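Local structure of cytochrome P450 CYP260B1 (Sorangium cellulosum, 5HIW) at residues 264-269 / 343-348; 8-13 / 19-24; 114-119 / 356-361. The protein is a bacterial cytochrome P450, a mainly helical haem-thiolate protein that carries protoporphyrin IX containing Fe in an internal pocket. All coordinates share one frame; numbering follows the deposited sequence.

Contact 1: 264-269 / 343-348; sequences AIEEST and LARMEA
Ile-265 O is gripped by two donors one helical turn on. Ser-268 OG binds it at 2.8 Å and Thr-269 N at 3.0 Å. The Ile-265 side chain faces the other helix, and its CD1 lies against Ala-348 CB at 3.9 Å. The small alanine lets the isoleucine methyl come close to the helix backbone. Beside this apolar contact, Glu-266, the next residue, and Arg-345, one turn before Ala-348, form a two-point salt bridge. Arg-345 meets the carboxylate side-on. NH2 reaches Glu-266 OE1 at 2.9 Å, and NE reaches Glu-266 OE2 at 3.0 Å in a nearly straight bond (172°). Both oxygens lie near the guanidinium plane, at its edge. The carboxylate is turned by 42°. OE1 is met on its syn side but well out of the carboxylate plane, and OE2 from above that plane. A bend at Glu-266 chi2 (-54°) and the extended Arg-345 chain bring the charged groups together between the helices. Tyr-337 OH adds a weak bond to Arg-345 NH1. Glu-266 precedes the glutamate of the P450 ExxR motif, Glu-267, which pairs with Arg-270 of the motif and with Arg-323. Helix 261-271 is thus the K helix, packed on the L helix beside the haem.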
loop_
_atom_site.group_PDB
_atom_site.type_symbol
_atom_site.label_atom_id
_atom_site.label_comp_id
_atom_site.label_asym_id
_atom_site.label_seq_id
_atom_site.Cartn_x
_atom_site.Cartn_y
_atom_site.Cartn_z
ATOM N N ALA A 264 10.727 -0.982 13.937
ATOM C CA ALA A 264 10.292 -2.333 13.640
ATOM C C ALA A 264 9.420 -2.346 12.402
ATOM O O ALA A 264 9.550 -3.257 11.557
ATOM C CB ALA A 264 9.591 -2.999 14.815
ATOM N N ILE A 265 8.529 -1.368 12.269
ATOM C CA ILE A 265 7.735 -1.265 11.092
ATOM C C ILE A 265 8.568 -1.052 9.841
ATOM O O ILE A 265 8.302 -1.643 8.773
ATOM C CB ILE A 265 6.567 -0.197 11.299
ATOM C CG1 ILE A 265 5.569 -0.712 12.368
ATOM C CG2 ILE A 265 5.904 0.129 9.961
ATOM C CD1 ILE A 265 4.558 0.369 12.801
ATOM N N GLU A 266 9.578 -0.175 9.913
ATOM C CA GLU A 266 10.432 0.098 8.787
ATOM C C GLU A 266 11.138 -1.201 8.390
ATOM O O GLU A 266 11.160 -1.577 7.223
ATOM C CB GLU A 266 11.467 1.192 9.099
ATOM C CG GLU A 266 10.857 2.617 9.304
ATOM C CD GLU A 266 10.002 2.993 8.078
ATOM O OE1 GLU A 266 10.573 3.275 6.989
ATOM O OE2 GLU A 266 8.747 2.957 8.188
ATOM N N GLU A 267 11.597 -1.935 9.365
ATOM C CA GLU A 267 12.260 -3.237 9.032
ATOM C C GLU A 267 11.291 -4.284 8.436
ATOM O O GLU A 267 11.652 -4.949 7.487
ATOM C CB GLU A 267 12.963 -3.770 10.258
ATOM C CG GLU A 267 13.652 -5.110 10.137
ATOM C CD GLU A 267 14.781 -5.186 9.128
ATOM O OE1 GLU A 267 14.987 -4.324 8.305
ATOM O OE2 GLU A 267 15.495 -6.227 9.135
ATOM N N SER A 268 9.999 -4.299 8.872
ATOM C CA SER A 268 8.960 -5.159 8.274
ATOM C C SER A 268 8.737 -4.816 6.855
ATOM O O SER A 268 8.558 -5.702 5.999
ATOM C CB SER A 268 7.625 -5.154 9.092
ATOM O OG SER A 268 6.770 -3.993 8.838
ATOM N N THR A 269 8.809 -3.516 6.532
ATOM C CA THR A 269 8.611 -3.135 5.159
ATOM C C THR A 269 9.806 -3.517 4.266
ATOM O O THR A 269 9.634 -3.611 3.056
ATOM C CB THR A 269 8.201 -1.670 4.891
ATOM O OG1 THR A 269 9.279 -0.779 5.188
ATOM C CG2 THR A 269 6.969 -1.337 5.693
ATOM N N LEU A 343 0.174 8.410 6.634
ATOM C CA LEU A 343 -1.066 7.783 7.185
ATOM C C LEU A 343 -0.826 6.308 7.372
ATOM O O LEU A 343 -1.241 5.724 8.370
ATOM C CB LEU A 343 -2.273 8.052 6.269
ATOM C CG LEU A 343 -3.570 7.316 6.677
ATOM C CD1 LEU A 343 -3.993 7.638 8.111
ATOM C CD2 LEU A 343 -4.615 7.749 5.675
ATOM N N ALA A 344 -0.209 5.659 6.372
ATOM C CA ALA A 344 0.088 4.227 6.489
ATOM C C ALA A 344 0.945 3.937 7.714
ATOM O O ALA A 344 0.658 3.033 8.508
ATOM C CB ALA A 344 0.742 3.788 5.234
ATOM N N ARG A 345 2.033 4.699 7.872
ATOM C CA ARG A 345 2.895 4.503 9.034
ATOM C C ARG A 345 2.197 4.721 10.352
ATOM O O ARG A 345 2.406 4.025 11.290
ATOM C CB ARG A 345 4.096 5.450 8.903
ATOM C CG ARG A 345 5.215 4.864 7.990
ATOM C CD ARG A 345 6.251 5.933 7.616
ATOM N NE ARG A 345 7.468 5.382 6.949
ATOM C CZ ARG A 345 8.097 5.948 5.914
ATOM N NH1 ARG A 345 7.586 7.034 5.259
ATOM N NH2 ARG A 345 9.210 5.382 5.439
ATOM N N MET A 346 1.363 5.742 10.446
ATOM C CA MET A 346 0.687 6.008 11.633
ATOM C C MET A 346 -0.370 4.932 11.990
ATOM O O MET A 346 -0.534 4.514 13.130
ATOM C CB MET A 346 0.078 7.395 11.607
ATOM C CG MET A 346 -0.752 7.739 12.813
ATOM S SD MET A 346 -2.543 7.347 12.711
ATOM C CE MET A 346 -3.062 8.599 11.620
ATOM N N GLU A 347 -1.119 4.537 10.973
ATOM C CA GLU A 347 -2.152 3.517 11.205
ATOM C C GLU A 347 -1.512 2.196 11.626
ATOM O O GLU A 347 -1.976 1.535 12.547
ATOM C CB GLU A 347 -2.955 3.375 9.925
ATOM C CG GLU A 347 -4.237 2.548 10.106
ATOM C CD GLU A 347 -5.162 2.598 8.910
ATOM O OE1 GLU A 347 -5.137 3.522 8.051
ATOM O OE2 GLU A 347 -5.992 1.661 8.934
ATOM N N ALA A 348 -0.442 1.813 10.995
ATOM C CA ALA A 348 0.310 0.644 11.421
ATOM C C ALA A 348 0.778 0.770 12.852
ATOM O O ALA A 348 0.634 -0.149 13.662
ATOM C CB ALA A 348 1.435 0.370 10.470
#

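Contact 2: 8-13 / 19-24; sequences FSFTSK and GIHLAA
Phe-10 and His-21 meet as an offset face-to-face stack. Their ring centroids are 4.3 Å apart and the planes differ by 21°. Phe-10 CD2 sits over the centre of the imidazole, 3.7 Å from His-21 ND1. In return, His-21 CG lies above the phenyl ring but toward its rim. The two side chains run past each other in opposite directions. Each has CG anti to its own backbone nitrogen (chi1 -175° for Phe-10, -179° for His-21), which sends each ring out toward the other segment. His-21 ND1 is buried by the contact and has no polar partner in the model; its near neighbours across the contact are the phenyl carbons CD2 and CG of Phe-10.

A second, lighter contact lies to one side of the stack. Phe-8 CE1 touches Leu-22 CD2 at 4.3 Å. The methyl approaches the ring obliquely, and the two groups meet only at their far ends.

Further out, other groups place these residues. Leu-7 also touches His-21, and Ala-17 and Phe-18 touch Phe-10. The Phe-8 ring packs nearly perpendicular to Tyr-300, next to Tyr-32 and Asp-34 of strand 31-34. The backbone oxygen of Phe-8 is hydrogen-bonded to Thr-374 OG1. Backbone bonding of Ser-12 with Phe-372 ties down the loop farther along. The loop thus folds back on the helix that follows it. Helix 17-28 is the first helix of the chain and leads into strand 31-34 of the mixed sheet, as the A helix does in the cytochrome P450 fold.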
loop_
_atom_site.group_PDB
_atom_site.type_symbol
_atom_site.label_atom_id
_atom_site.label_comp_id
_atom_site.label_asym_id
_atom_site.label_seq_id
_atom_site.Cartn_x
_atom_site.Cartn_y
_atom_site.Cartn_z
ATOM N N PHE A 8 7.281 -14.474 -10.959
ATOM C CA PHE A 8 6.196 -13.957 -10.120
ATOM C C PHE A 8 5.136 -14.984 -9.725
ATOM O O PHE A 8 4.283 -14.708 -8.895
ATOM C CB PHE A 8 5.616 -12.691 -10.744
ATOM C CG PHE A 8 6.481 -11.462 -10.496
ATOM C CD1 PHE A 8 7.703 -11.288 -11.129
ATOM C CD2 PHE A 8 6.084 -10.490 -9.563
ATOM C CE1 PHE A 8 8.482 -10.188 -10.896
ATOM C CE2 PHE A 8 6.873 -9.387 -9.326
ATOM C CZ PHE A 8 8.045 -9.195 -9.986
ATOM N N SER A 9 5.174 -16.156 -10.359
ATOM C CA SER A 9 4.252 -17.257 -9.998
ATOM C C SER A 9 4.816 -18.059 -8.807
ATOM O O SER A 9 4.135 -18.861 -8.213
ATOM C CB SER A 9 3.950 -18.145 -11.237
ATOM O OG SER A 9 5.172 -18.560 -11.835
ATOM N N PHE A 10 6.035 -17.789 -8.421
ATOM C CA PHE A 10 6.641 -18.388 -7.205
ATOM C C PHE A 10 5.672 -18.286 -6.013
ATOM O O PHE A 10 5.101 -17.226 -5.762
ATOM C CB PHE A 10 7.969 -17.640 -6.945
ATOM C CG PHE A 10 8.807 -18.184 -5.804
ATOM C CD1 PHE A 10 8.617 -17.732 -4.535
ATOM C CD2 PHE A 10 9.789 -19.146 -6.033
ATOM C CE1 PHE A 10 9.365 -18.233 -3.459
ATOM C CE2 PHE A 10 10.557 -19.637 -4.996
ATOM C CZ PHE A 10 10.360 -19.179 -3.701
ATOM N N THR A 11 5.417 -19.398 -5.331
ATOM C CA THR A 11 4.731 -19.399 -4.033
ATOM C C THR A 11 5.591 -20.108 -2.988
ATOM O O THR A 11 6.562 -20.796 -3.343
ATOM C CB THR A 11 3.364 -20.080 -4.039
ATOM O OG1 THR A 11 3.528 -21.477 -4.214
ATOM C CG2 THR A 11 2.525 -19.572 -5.149
ATOM N N SER A 12 5.272 -19.890 -1.717
ATOM C CA SER A 12 6.038 -20.467 -0.623
ATOM C C SER A 12 5.408 -20.285 0.702
ATOM O O SER A 12 4.606 -19.370 0.913
ATOM C CB SER A 12 7.426 -19.853 -0.556
ATOM O OG SER A 12 8.222 -20.535 0.413
ATOM N N LYS A 13 5.777 -21.159 1.639
ATOM C CA LYS A 13 5.403 -20.971 3.024
ATOM C C LYS A 13 6.377 -20.105 3.780
ATOM O O LYS A 13 6.135 -19.792 4.933
ATOM C CB LYS A 13 5.329 -22.322 3.791
ATOM C CG LYS A 13 4.448 -23.313 3.074
ATOM C CD LYS A 13 3.073 -23.281 3.635
ATOM C CE LYS A 13 2.289 -24.479 3.149
ATOM N NZ LYS A 13 1.744 -24.049 1.851
ATOM N N GLY A 19 11.785 -12.816 -1.902
ATOM C CA GLY A 19 12.756 -11.728 -2.069
ATOM C C GLY A 19 14.131 -12.310 -2.359
ATOM O O GLY A 19 14.901 -11.772 -3.156
ATOM N N ILE A 20 14.408 -13.424 -1.722
ATOM C CA ILE A 20 15.682 -14.160 -2.001
ATOM C C ILE A 20 15.776 -14.552 -3.493
ATOM O O ILE A 20 16.827 -14.349 -4.162
ATOM C CB ILE A 20 15.793 -15.394 -1.117
ATOM C CG1 ILE A 20 16.067 -14.970 0.347
ATOM C CG2 ILE A 20 16.969 -16.300 -1.640
ATOM C CD1 ILE A 20 16.035 -16.063 1.418
ATOM N N HIS A 21 14.689 -15.115 -3.969
ATOM C CA HIS A 21 14.501 -15.555 -5.374
ATOM C C HIS A 21 14.682 -14.422 -6.353
ATOM O O HIS A 21 15.437 -14.554 -7.328
ATOM C CB HIS A 21 13.094 -16.155 -5.455
ATOM C CG HIS A 21 12.679 -16.689 -6.779
ATOM N ND1 HIS A 21 11.562 -16.205 -7.456
ATOM C CD2 HIS A 21 13.127 -17.751 -7.489
ATOM C CE1 HIS A 21 11.399 -16.912 -8.556
ATOM N NE2 HIS A 21 12.340 -17.840 -8.606
ATOM N N LEU A 22 14.054 -13.279 -6.092
ATOM C CA LEU A 22 14.278 -12.137 -6.938
ATOM C C LEU A 22 15.673 -11.584 -6.918
ATOM O O LEU A 22 16.189 -11.176 -7.969
ATOM C CB LEU A 22 13.314 -10.979 -6.619
ATOM C CG LEU A 22 11.844 -11.309 -6.881
ATOM C CD1 LEU A 22 11.048 -10.064 -6.546
ATOM C CD2 LEU A 22 11.538 -11.736 -8.318
ATOM N N ALA A 23 16.276 -11.478 -5.741
ATOM C CA ALA A 23 17.622 -10.936 -5.703
ATOM C C ALA A 23 18.624 -11.905 -6.437
ATOM O O ALA A 23 19.520 -11.411 -7.121
ATOM C CB ALA A 23 18.063 -10.726 -4.273
ATOM N N ALA A 24 18.434 -13.225 -6.277
ATOM C CA ALA A 24 19.225 -14.237 -7.057
ATOM C C ALA A 24 19.050 -14.063 -8.582
ATOM O O ALA A 24 20.024 -13.989 -9.341
ATOM C CB ALA A 24 18.883 -15.649 -6.625
#

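Contact 3: 114-119 / 356-361; sequences RLVRKE and LERFPA
Arg-358, the last residue of its helix, has CG anti to the backbone nitrogen (chi1 -170°) and bends at chi2 (71°). These torsions make the Arg-358 side chain cross that of Val-116 at about a right angle. Val-116 CG2 sits over one guanidinium face, 3.4 Å from Arg-358 NE. The other methyl, CG1, approaches Arg-358 NH2 at 3.3 Å. The contact is one of methyls against a flat cation. Arg-117 brings a like charge near, with its NH1 5.4 Å from Arg-358 NH2.

Phe-359 takes the inner side. Its CZ meets Leu-115 CB at 3.7 Å and Leu-115 O at 3.6 Å. The backbone of Val-116 lies at the ring edge, its CA 3.8 Å from Phe-359 CZ. Arg-358 CG covers part of one face of the same ring. Leu-115 O also closes a type I turn, accepting from Lys-118 N at 3.0 Å.

The buried ring thus rests its CZ end against the backbone of the turn that follows helix 93-113. Val-112 of that helix touches both Arg-358 and Phe-359. Leu-391, near the C-terminus, also packs on Phe-359, and helix 123-128 covers Leu-115 through Leu-123 and Asp-126. Helix 341-358 ends against the loop between helix 93-113 and strand 120-122.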
loop_
_atom_site.group_PDB
_atom_site.type_symbol
_atom_site.label_atom_id
_atom_site.label_comp_id
_atom_site.label_asym_id
_atom_site.label_seq_id
_atom_site.Cartn_x
_atom_site.Cartn_y
_atom_site.Cartn_z
ATOM N N ARG A 114 -13.055 -6.228 19.792
ATOM C CA ARG A 114 -13.794 -7.358 19.237
ATOM C C ARG A 114 -13.062 -8.649 19.449
ATOM O O ARG A 114 -13.701 -9.683 19.402
ATOM C CB ARG A 114 -14.099 -7.232 17.742
ATOM C CG ARG A 114 -15.079 -6.112 17.348
ATOM C CD ARG A 114 -15.111 -5.833 15.834
ATOM N NE ARG A 114 -15.809 -4.566 15.592
ATOM C CZ ARG A 114 -15.485 -3.634 14.680
ATOM N NH1 ARG A 114 -14.488 -3.797 13.793
ATOM N NH2 ARG A 114 -16.230 -2.529 14.629
ATOM N N LEU A 115 -11.731 -8.631 19.619
ATOM C CA LEU A 115 -10.998 -9.881 19.720
ATOM C C LEU A 115 -10.863 -10.378 21.140
ATOM O O LEU A 115 -10.345 -11.486 21.378
ATOM C CB LEU A 115 -9.606 -9.764 19.087
ATOM C CG LEU A 115 -9.544 -9.437 17.575
ATOM C CD1 LEU A 115 -8.071 -9.418 17.087
ATOM C CD2 LEU A 115 -10.348 -10.464 16.797
ATOM N N VAL A 116 -11.291 -9.538 22.075
ATOM C CA VAL A 116 -10.908 -9.685 23.468
ATOM C C VAL A 116 -11.400 -11.004 24.094
ATOM O O VAL A 116 -10.741 -11.548 24.992
ATOM C CB VAL A 116 -11.403 -8.470 24.294
ATOM C CG1 VAL A 116 -11.696 -8.840 25.753
ATOM C CG2 VAL A 116 -10.373 -7.354 24.211
ATOM N N ARG A 117 -12.545 -11.525 23.671
ATOM C CA ARG A 117 -12.964 -12.762 24.348
ATOM C C ARG A 117 -12.607 -13.969 23.518
ATOM O O ARG A 117 -13.057 -15.053 23.818
ATOM C CB ARG A 117 -14.453 -12.770 24.709
ATOM C CG ARG A 117 -14.946 -11.749 25.756
ATOM C CD ARG A 117 -14.060 -11.520 26.977
ATOM N NE ARG A 117 -13.864 -12.665 27.876
ATOM C CZ ARG A 117 -12.822 -12.790 28.715
ATOM N NH1 ARG A 117 -11.892 -11.837 28.757
ATOM N NH2 ARG A 117 -12.695 -13.862 29.520
ATOM N N LYS A 118 -11.774 -13.816 22.500
ATOM C CA LYS A 118 -11.567 -14.905 21.602
ATOM C C LYS A 118 -10.273 -15.604 21.887
ATOM O O LYS A 118 -9.362 -15.023 22.460
ATOM C CB LYS A 118 -11.615 -14.428 20.159
ATOM C CG LYS A 118 -12.971 -13.825 19.813
ATOM C CD LYS A 118 -13.027 -13.258 18.419
ATOM C CE LYS A 118 -12.827 -14.320 17.375
ATOM N NZ LYS A 118 -13.586 -13.928 16.149
ATOM N N GLU A 119 -10.233 -16.868 21.466
ATOM C CA GLU A 119 -9.093 -17.739 21.637
ATOM C C GLU A 119 -8.151 -17.700 20.412
ATOM O O GLU A 119 -6.950 -17.852 20.528
ATOM C CB GLU A 119 -9.601 -19.191 21.862
ATOM C CG GLU A 119 -10.355 -19.447 23.192
ATOM C CD GLU A 119 -9.433 -19.603 24.400
ATOM O OE1 GLU A 119 -8.289 -20.054 24.202
ATOM O OE2 GLU A 119 -9.822 -19.281 25.549
ATOM N N LEU A 356 -0.916 -5.292 20.430
ATOM C CA LEU A 356 0.217 -5.896 21.215
ATOM C C LEU A 356 -0.025 -5.691 22.687
ATOM O O LEU A 356 0.120 -6.633 23.474
ATOM C CB LEU A 356 1.620 -5.336 20.826
ATOM C CG LEU A 356 2.137 -5.713 19.448
ATOM C CD1 LEU A 356 3.492 -5.046 19.270
ATOM C CD2 LEU A 356 2.248 -7.210 19.181
ATOM N N GLU A 357 -0.476 -4.503 23.069
ATOM C CA GLU A 357 -0.578 -4.243 24.491
ATOM C C GLU A 357 -1.769 -5.003 25.078
ATOM O O GLU A 357 -1.778 -5.312 26.255
ATOM C CB GLU A 357 -0.668 -2.759 24.802
ATOM C CG GLU A 357 -2.073 -2.256 24.995
ATOM C CD GLU A 357 -2.131 -0.921 25.703
ATOM O OE1 GLU A 357 -2.757 0.014 25.138
ATOM O OE2 GLU A 357 -1.546 -0.832 26.811
ATOM N N ARG A 358 -2.780 -5.259 24.260
ATOM C CA ARG A 358 -3.976 -5.959 24.711
ATOM C C ARG A 358 -3.794 -7.482 24.787
ATOM O O ARG A 358 -4.460 -8.133 25.571
ATOM C CB ARG A 358 -5.135 -5.640 23.806
ATOM C CG ARG A 358 -6.482 -6.139 24.344
ATOM C CD ARG A 358 -6.891 -5.304 25.555
ATOM N NE ARG A 358 -8.085 -5.814 26.222
ATOM C CZ ARG A 358 -8.145 -6.945 26.943
ATOM N NH1 ARG A 358 -7.078 -7.734 27.118
ATOM N NH2 ARG A 358 -9.307 -7.304 27.495
ATOM N N PHE A 359 -2.924 -8.044 23.966
ATOM C CA PHE A 359 -2.739 -9.478 23.903
ATOM C C PHE A 359 -1.289 -9.797 24.192
ATOM O O PHE A 359 -0.507 -10.119 23.299
ATOM C CB PHE A 359 -3.208 -9.999 22.550
ATOM C CG PHE A 359 -4.683 -9.816 22.344
ATOM C CD1 PHE A 359 -5.583 -10.599 23.056
ATOM C CD2 PHE A 359 -5.178 -8.867 21.465
ATOM C CE1 PHE A 359 -6.931 -10.434 22.900
ATOM C CE2 PHE A 359 -6.529 -8.681 21.338
ATOM C CZ PHE A 359 -7.412 -9.475 22.053
ATOM N N PRO A 360 -0.912 -9.680 25.461
ATOM C CA PRO A 360 0.419 -10.122 25.915
ATOM C C PRO A 360 0.849 -11.475 25.301
ATOM O O PRO A 360 1.982 -11.634 24.958
ATOM C CB PRO A 360 0.230 -10.261 27.426
ATOM C CG PRO A 360 -0.805 -9.257 27.762
ATOM C CD PRO A 360 -1.710 -9.111 26.566
ATOM N N ALA A 361 -0.058 -12.432 25.107
ATOM C CA ALA A 361 0.348 -13.769 24.628
ATOM C C ALA A 361 0.330 -13.978 23.132
ATOM O O ALA A 361 0.517 -15.103 22.667
ATOM C CB ALA A 361 -0.556 -14.840 25.286
#

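Contacts 1 and 3 share helix 341-358, with centres about 21 Å apart. Contact 1 uses its start, where Leu-343 and Ala-344 touch the haem. Contact 3 uses its far end, near the protein surface. In sequence, contact 1 is nested within the loop that contact 3 closes. Contact 2 is local, and it closes before either of the others opens. Its centre is about 23 Å from that of contact 1 and about 33 Å from that of contact 3. Ala-348 of contact 1 has its side chain about 8 Å from the haem, against about 13 Å for Phe-8 of contact 2. A magnesium ion lies about 5 Å from the Arg-345 side chain.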